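Local coordinates for protein CT_858 (Chlamydia trachomatis, PDB 3DOR) that is a secreted chlamydial protease that probably acts as a serine-type endopeptidase, and whose mature form is a dimer, at residues Thr489-Phe501 / Lys508-Glu520. Sequence-based numbering, arbitrary orientation.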
ATOM      1  N   THR B 489     -10.619 -28.162  -8.686  1.00 20.59           N
ATOM      2  CA  THR B 489     -10.461 -26.732  -8.436  1.00 22.46           C
ATOM      3  C   THR B 489      -9.536 -26.083  -9.483  1.00 26.53           C
ATOM      4  O   THR B 489      -8.804 -26.774 -10.203  1.00 25.91           O
ATOM      5  CB  THR B 489      -9.927 -26.470  -6.992  1.00 24.46           C
ATOM      6  OG1 THR B 489      -8.630 -27.059  -6.837  1.00 25.04           O
ATOM      7  CG2 THR B 489     -10.884 -27.086  -5.939  1.00 19.66           C
ATOM      8  N   ALA B 490      -9.574 -24.754  -9.556  1.00 25.75           N
ATOM      9  CA  ALA B 490      -8.797 -23.990 -10.534  1.00 25.30           C
ATOM     10  C   ALA B 490      -7.285 -24.163 -10.528  1.00 26.13           C
ATOM     11  O   ALA B 490      -6.671 -24.335 -11.580  1.00 26.09           O
ATOM     12  CB  ALA B 490      -9.131 -22.515 -10.411  1.00 25.58           C
ATOM     13  N   GLY B 491      -6.677 -24.086  -9.354  1.00 25.28           N
ATOM     14  CA  GLY B 491      -5.242 -24.239  -9.283  1.00 26.37           C
ATOM     15  C   GLY B 491      -4.449 -22.946  -9.235  1.00 27.59           C
ATOM     16  O   GLY B 491      -3.580 -22.704 -10.082  1.00 26.67           O
ATOM     17  N   ALA B 492      -4.775 -22.081  -8.282  1.00 27.34           N
ATOM     18  CA  ALA B 492      -4.011 -20.846  -8.095  1.00 25.88           C
ATOM     19  C   ALA B 492      -3.168 -21.266  -6.890  1.00 26.91           C
ATOM     20  O   ALA B 492      -3.478 -20.924  -5.746  1.00 28.82           O
ATOM     21  CB  ALA B 492      -4.937 -19.684  -7.743  1.00 25.32           C
ATOM     22  N   GLY B 493      -2.124 -22.047  -7.166  1.00 28.19           N
ATOM     23  CA  GLY B 493      -1.282 -22.603  -6.118  1.00 28.30           C
ATOM     24  C   GLY B 493      -0.098 -21.852  -5.552  1.00 29.32           C
ATOM     25  O   GLY B 493       1.004 -22.404  -5.476  1.00 30.51           O
ATOM     26  N   GLY B 494      -0.321 -20.611  -5.132  1.00 30.20           N
ATOM     27  CA  GLY B 494       0.740 -19.803  -4.553  1.00 29.73           C
ATOM     28  C   GLY B 494       0.106 -18.550  -3.981  1.00 31.96           C
ATOM     29  O   GLY B 494      -1.035 -18.232  -4.329  1.00 33.39           O
ATOM     30  N   PHE B 495       0.812 -17.827  -3.115  1.00 31.08           N
ATOM     31  CA  PHE B 495       0.227 -16.621  -2.552  1.00 30.55           C
ATOM     32  C   PHE B 495       0.420 -15.458  -3.511  1.00 31.19           C
ATOM     33  O   PHE B 495       1.421 -15.407  -4.233  1.00 28.43           O
ATOM     34  CB  PHE B 495       0.837 -16.311  -1.169  1.00 32.72           C
ATOM     35  CG  PHE B 495       2.220 -15.691  -1.212  1.00 32.73           C
ATOM     36  CD1 PHE B 495       2.386 -14.333  -1.469  1.00 34.92           C
ATOM     37  CD2 PHE B 495       3.350 -16.459  -0.951  1.00 34.10           C
ATOM     38  CE1 PHE B 495       3.659 -13.748  -1.460  1.00 36.32           C
ATOM     39  CE2 PHE B 495       4.634 -15.885  -0.938  1.00 35.46           C
ATOM     40  CZ  PHE B 495       4.785 -14.529  -1.193  1.00 35.77           C
ATOM     41  N   VAL B 496      -0.550 -14.541  -3.537  1.00 31.35           N
ATOM     42  CA  VAL B 496      -0.469 -13.369  -4.410  1.00 31.65           C
ATOM     43  C   VAL B 496       0.130 -12.171  -3.726  1.00 29.16           C
ATOM     44  O   VAL B 496       0.162 -12.095  -2.513  1.00 29.15           O
ATOM     45  CB  VAL B 496      -1.844 -12.859  -4.909  1.00 31.52           C
ATOM     46  CG1 VAL B 496      -2.203 -13.524  -6.167  1.00 33.95           C
ATOM     47  CG2 VAL B 496      -2.911 -13.049  -3.842  1.00 31.34           C
ATOM     48  N   PHE B 497       0.588 -11.225  -4.539  1.00 29.41           N
ATOM     49  CA  PHE B 497       1.132  -9.974  -4.044  1.00 28.60           C
ATOM     50  C   PHE B 497       0.937  -8.988  -5.183  1.00 28.52           C
ATOM     51  O   PHE B 497       0.968  -9.376  -6.350  1.00 29.11           O
ATOM     52  CB  PHE B 497       2.603 -10.126  -3.617  1.00 27.65           C
ATOM     53  CG  PHE B 497       3.575 -10.325  -4.752  1.00 28.87           C
ATOM     54  CD1 PHE B 497       4.142  -9.233  -5.404  1.00 28.00           C
ATOM     55  CD2 PHE B 497       3.968 -11.607  -5.126  1.00 28.16           C
ATOM     56  CE1 PHE B 497       5.094  -9.421  -6.414  1.00 29.84           C
ATOM     57  CE2 PHE B 497       4.915 -11.807  -6.131  1.00 27.36           C
ATOM     58  CZ  PHE B 497       5.483 -10.711  -6.776  1.00 28.04           C
ATOM     59  N   ASN B 498       0.679  -7.732  -4.847  1.00 27.44           N
ATOM     60  CA  ASN B 498       0.440  -6.717  -5.864  1.00 29.84           C
ATOM     61  C   ASN B 498       1.568  -5.705  -5.983  1.00 29.50           C
ATOM     62  O   ASN B 498       2.233  -5.367  -5.004  1.00 27.86           O
ATOM     63  CB  ASN B 498      -0.865  -5.979  -5.568  1.00 32.08           C
ATOM     64  CG  ASN B 498      -2.063  -6.911  -5.538  1.00 38.13           C
ATOM     65  OD1 ASN B 498      -2.462  -7.457  -6.560  1.00 39.69           O
ATOM     66  ND2 ASN B 498      -2.635  -7.103  -4.354  1.00 41.22           N
ATOM     67  N   VAL B 499       1.767  -5.224  -7.200  1.00 29.56           N
ATOM     68  CA  VAL B 499       2.792  -4.241  -7.470  1.00 29.84           C
ATOM     69  C   VAL B 499       2.160  -3.028  -8.130  1.00 29.32           C
ATOM     70  O   VAL B 499       1.319  -3.165  -9.011  1.00 28.27           O
ATOM     71  CB  VAL B 499       3.885  -4.820  -8.399  1.00 29.84           C
ATOM     72  CG1 VAL B 499       4.948  -3.770  -8.670  1.00 28.95           C
ATOM     73  CG2 VAL B 499       4.512  -6.052  -7.747  1.00 31.28           C
ATOM     74  N   GLN B 500       2.552  -1.843  -7.674  1.00 29.57           N
ATOM     75  CA  GLN B 500       2.059  -0.596  -8.233  1.00 31.79           C
ATOM     76  C   GLN B 500       3.289   0.252  -8.517  1.00 30.71           C
ATOM     77  O   GLN B 500       4.319   0.093  -7.871  1.00 29.89           O
ATOM     78  CB  GLN B 500       1.155   0.136  -7.233  1.00 37.77           C
ATOM     79  CG  GLN B 500       0.028  -0.711  -6.630  1.00 44.98           C
ATOM     80  CD  GLN B 500       0.245  -1.026  -5.146  1.00 50.00           C
ATOM     81  OE1 GLN B 500      -0.709  -1.276  -4.406  1.00 55.46           O
ATOM     82  NE2 GLN B 500       1.499  -1.021  -4.712  1.00 51.56           N
ATOM     83  N   PHE B 501       3.194   1.140  -9.493  1.00 30.74           N
ATOM     84  CA  PHE B 501       4.318   2.006  -9.824  1.00 31.85           C
ATOM     85  C   PHE B 501       3.827   3.034 -10.826  1.00 31.78           C
ATOM     86  O   PHE B 501       3.013   2.719 -11.678  1.00 33.15           O
ATOM     87  CB  PHE B 501       5.479   1.181 -10.402  1.00 32.13           C
ATOM     88  CG  PHE B 501       5.160   0.499 -11.704  1.00 35.92           C
ATOM     89  CD1 PHE B 501       5.496   1.094 -12.919  1.00 36.96           C
ATOM     90  CD2 PHE B 501       4.504  -0.727 -11.720  1.00 35.49           C
ATOM     91  CE1 PHE B 501       5.184   0.478 -14.126  1.00 35.83           C
ATOM     92  CE2 PHE B 501       4.187  -1.349 -12.924  1.00 35.74           C
ATOM     93  CZ  PHE B 501       4.526  -0.746 -14.126  1.00 36.65           C
ATOM     94  N   LYS B 508      -2.428   0.047 -13.384  1.00 31.20           N
ATOM     95  CA  LYS B 508      -2.835   0.314 -12.006  1.00 32.68           C
ATOM     96  C   LYS B 508      -2.172  -0.660 -11.046  1.00 33.61           C
ATOM     97  O   LYS B 508      -1.606  -0.264 -10.026  1.00 33.53           O
ATOM     98  CB  LYS B 508      -4.357   0.225 -11.883  1.00 32.82           C
ATOM     99  CG  LYS B 508      -4.906   0.617 -10.513  1.00 35.27           C
ATOM    100  CD  LYS B 508      -6.436   0.605 -10.503  1.00 36.71           C
ATOM    101  CE  LYS B 508      -6.984   1.112  -9.174  1.00 41.19           C
ATOM    102  NZ  LYS B 508      -8.471   1.148  -9.123  1.00 42.31           N
ATOM    103  N   THR B 509      -2.242  -1.940 -11.382  1.00 34.09           N
ATOM    104  CA  THR B 509      -1.646  -2.972 -10.553  1.00 35.11           C
ATOM    105  C   THR B 509      -1.315  -4.193 -11.393  1.00 35.17           C
ATOM    106  O   THR B 509      -1.970  -4.475 -12.394  1.00 35.40           O
ATOM    107  CB  THR B 509      -2.616  -3.483  -9.447  1.00 36.74           C
ATOM    108  OG1 THR B 509      -3.130  -2.387  -8.684  1.00 40.40           O
ATOM    109  CG2 THR B 509      -1.891  -4.433  -8.513  1.00 36.99           C
ATOM    110  N   CYS B 510      -0.279  -4.906 -10.985  1.00 33.19           N
ATOM    111  CA  CYS B 510       0.068  -6.144 -11.635  1.00 32.29           C
ATOM    112  C   CYS B 510       0.194  -7.097 -10.468  1.00 31.10           C
ATOM    113  O   CYS B 510       1.058  -6.917  -9.615  1.00 31.62           O
ATOM    114  CB  CYS B 510       1.399  -6.066 -12.369  1.00 34.23           C
ATOM    115  SG  CYS B 510       1.842  -7.676 -13.051  1.00 36.15           S
ATOM    116  N   SER B 511      -0.694  -8.081 -10.397  1.00 28.61           N
ATOM    117  CA  SER B 511      -0.626  -9.048  -9.316  1.00 27.64           C
ATOM    118  C   SER B 511       0.224 -10.197  -9.832  1.00 27.63           C
ATOM    119  O   SER B 511       0.133 -10.565 -11.005  1.00 25.60           O
ATOM    120  CB  SER B 511      -2.026  -9.535  -8.932  1.00 26.71           C
ATOM    121  OG  SER B 511      -2.700 -10.083 -10.049  1.00 32.03           O
ATOM    122  N   LEU B 512       1.071 -10.736  -8.958  1.00 28.13           N
ATOM    123  CA  LEU B 512       1.961 -11.836  -9.306  1.00 27.13           C
ATOM    124  C   LEU B 512       1.925 -12.883  -8.198  1.00 27.87           C
ATOM    125  O   LEU B 512       1.317 -12.667  -7.150  1.00 27.45           O
ATOM    126  CB  LEU B 512       3.390 -11.313  -9.500  1.00 27.06           C
ATOM    127  CG  LEU B 512       3.563 -10.369 -10.700  1.00 30.57           C
ATOM    128  CD1 LEU B 512       4.946  -9.729 -10.671  1.00 31.82           C
ATOM    129  CD2 LEU B 512       3.346 -11.147 -12.005  1.00 30.79           C
ATOM    130  N   THR B 513       2.592 -14.009  -8.436  1.00 27.23           N
ATOM    131  CA  THR B 513       2.623 -15.125  -7.492  1.00 26.95           C
ATOM    132  C   THR B 513       4.009 -15.301  -6.895  1.00 27.58           C
ATOM    133  O   THR B 513       4.987 -15.484  -7.624  1.00 27.31           O
ATOM    134  CB  THR B 513       2.186 -16.406  -8.212  1.00 25.49           C
ATOM    135  OG1 THR B 513       0.925 -16.156  -8.840  1.00 25.62           O
ATOM    136  CG2 THR B 513       2.051 -17.584  -7.234  1.00 22.50           C
ATOM    137  N   GLY B 514       4.084 -15.254  -5.565  1.00 26.77           N
ATOM    138  CA  GLY B 514       5.361 -15.364  -4.884  1.00 25.67           C
ATOM    139  C   GLY B 514       5.768 -16.713  -4.330  1.00 27.06           C
ATOM    140  O   GLY B 514       6.785 -16.809  -3.633  1.00 26.62           O
ATOM    141  N   SER B 515       5.000 -17.757  -4.621  1.00 26.66           N
ATOM    142  CA  SER B 515       5.348 -19.084  -4.127  1.00 26.14           C
ATOM    143  C   SER B 515       4.653 -20.188  -4.906  1.00 27.09           C
ATOM    144  O   SER B 515       3.741 -19.931  -5.688  1.00 27.42           O
ATOM    145  CB  SER B 515       4.946 -19.217  -2.663  1.00 26.81           C
ATOM    146  OG  SER B 515       3.538 -19.329  -2.573  1.00 27.91           O
ATOM    147  N   LEU B 516       5.113 -21.417  -4.698  1.00 27.15           N
ATOM    148  CA  LEU B 516       4.507 -22.586  -5.322  1.00 28.72           C
ATOM    149  C   LEU B 516       4.205 -23.571  -4.206  1.00 28.60           C
ATOM    150  O   LEU B 516       5.115 -24.083  -3.557  1.00 31.84           O
ATOM    151  CB  LEU B 516       5.450 -23.259  -6.321  1.00 28.20           C
ATOM    152  CG  LEU B 516       5.459 -22.796  -7.774  1.00 32.13           C
ATOM    153  CD1 LEU B 516       6.390 -23.713  -8.564  1.00 32.60           C
ATOM    154  CD2 LEU B 516       4.048 -22.837  -8.362  1.00 31.15           C
ATOM    155  N   ALA B 517       2.927 -23.822  -3.967  1.00 29.04           N
ATOM    156  CA  ALA B 517       2.539 -24.768  -2.933  1.00 29.03           C
ATOM    157  C   ALA B 517       2.810 -26.187  -3.414  1.00 29.40           C
ATOM    158  O   ALA B 517       2.672 -26.489  -4.610  1.00 26.12           O
ATOM    159  CB  ALA B 517       1.070 -24.609  -2.610  1.00 28.54           C
ATOM    160  N   VAL B 518       3.195 -27.049  -2.477  1.00 29.67           N
ATOM    161  CA  VAL B 518       3.468 -28.448  -2.764  1.00 29.66           C
ATOM    162  C   VAL B 518       2.677 -29.300  -1.775  1.00 29.68           C
ATOM    163  O   VAL B 518       2.777 -29.093  -0.571  1.00 29.62           O
ATOM    164  CB  VAL B 518       4.959 -28.787  -2.583  1.00 33.09           C
ATOM    165  CG1 VAL B 518       5.201 -30.230  -2.989  1.00 32.36           C
ATOM    166  CG2 VAL B 518       5.823 -27.845  -3.414  1.00 35.37           C
ATOM    167  N   ARG B 519       1.894 -30.253  -2.278  1.00 29.05           N
ATOM    168  CA  ARG B 519       1.105 -31.130  -1.412  1.00 28.28           C
ATOM    169  C   ARG B 519       2.039 -32.150  -0.738  1.00 31.41           C
ATOM    170  O   ARG B 519       3.147 -32.383  -1.214  1.00 29.37           O
ATOM    171  CB  ARG B 519       0.029 -31.845  -2.241  1.00 27.45           C
ATOM    172  CG  ARG B 519      -0.981 -30.881  -2.886  1.00 25.01           C
ATOM    173  CD  ARG B 519      -1.840 -31.552  -3.949  1.00 25.91           C
ATOM    174  NE  ARG B 519      -2.690 -32.616  -3.419  1.00 24.18           N
ATOM    175  CZ  ARG B 519      -3.647 -33.218  -4.119  1.00 24.98           C
ATOM    176  NH1 ARG B 519      -3.880 -32.861  -5.376  1.00 24.93           N
ATOM    177  NH2 ARG B 519      -4.379 -34.174  -3.563  1.00 26.61           N
ATOM    178  N   GLU B 520       1.596 -32.742   0.370  1.00 34.60           N
ATOM    179  CA  GLU B 520       2.404 -33.723   1.104  1.00 37.53           C
ATOM    180  C   GLU B 520       3.164 -34.701   0.217  1.00 38.44           C
ATOM    181  O   GLU B 520       4.332 -34.981   0.462  1.00 38.49           O
ATOM    182  CB  GLU B 520       1.538 -34.546   2.062  1.00 38.81           C
ATOM    183  CG  GLU B 520       1.035 -33.805   3.282  1.00 44.42           C
ATOM    184  CD  GLU B 520       0.366 -34.739   4.281  1.00 47.24           C
ATOM    185  OE1 GLU B 520       1.089 -35.576   4.876  1.00 47.99           O
ATOM    186  OE2 GLU B 520      -0.873 -34.641   4.459  1.00 45.41           O
TER
HETATM  187  O   HOH W   1       1.619 -24.944  -6.591  1.00 23.90           O
HETATM  188  O   HOH W   2       0.571   1.159 -10.744  1.00 33.21           O
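Phe497 pairs with Leu512, and Val499 with Cys510, as hydrogen-bonded pairs of an antiparallel hairpin whose strands 496-499 and 508-513 run at 151° with axes 4.7 Å apart. Leu512 N donates to Phe497 O at 2.9 Å. On the N-terminal side of Val496 the pairing continues from residues that are no longer strand: Gly514 N reaches Phe495 O, and Ala517 N, in strand 515-518, reaches Gly493 O at 2.8 Å. Water 1 donates to the carbonyls of both Gly493 and Ala517, so Gly493 O accepts two hydrogen bonds. At Phe495 the pattern changes, its N-H turning to a side chain, Ser515 OG, at 3.2 Å. With chi1 at 73°, that hydroxyl sits between its own backbone N and carbonyl carbon; it also bonds His366 of strand 361-368.

Glycine suits Gly494, where a CB would run into Ser515 O and Thr513 CG2, and Gly514, where it would strike the Phe495 ring. Gly514 CA instead lies over one face of that ring, offset toward the rim, in a CH-pi contact (4.1 Å to the centroid). Leu512 CA lies over one face of the Phe497 ring, whose CZ is 3.5 Å from Leu512 CB, while Gly514 N meets its edge in plane; Lys21 adds a cation-pi contact. Among the residues of the other face, Asn498 CB rests on Thr509 CG2 (3.5 Å).

Backbone bonds, with one side-chain acceptor at Ser515, thus hold the segments together, leaving the Ser511 and Thr513 hydroxyls to bond His73 O and Asp71, while apolar Leu512 and Val499 pack on Leu17 of helix 2-20 and Val499 also meets Pro502 of the second subunit.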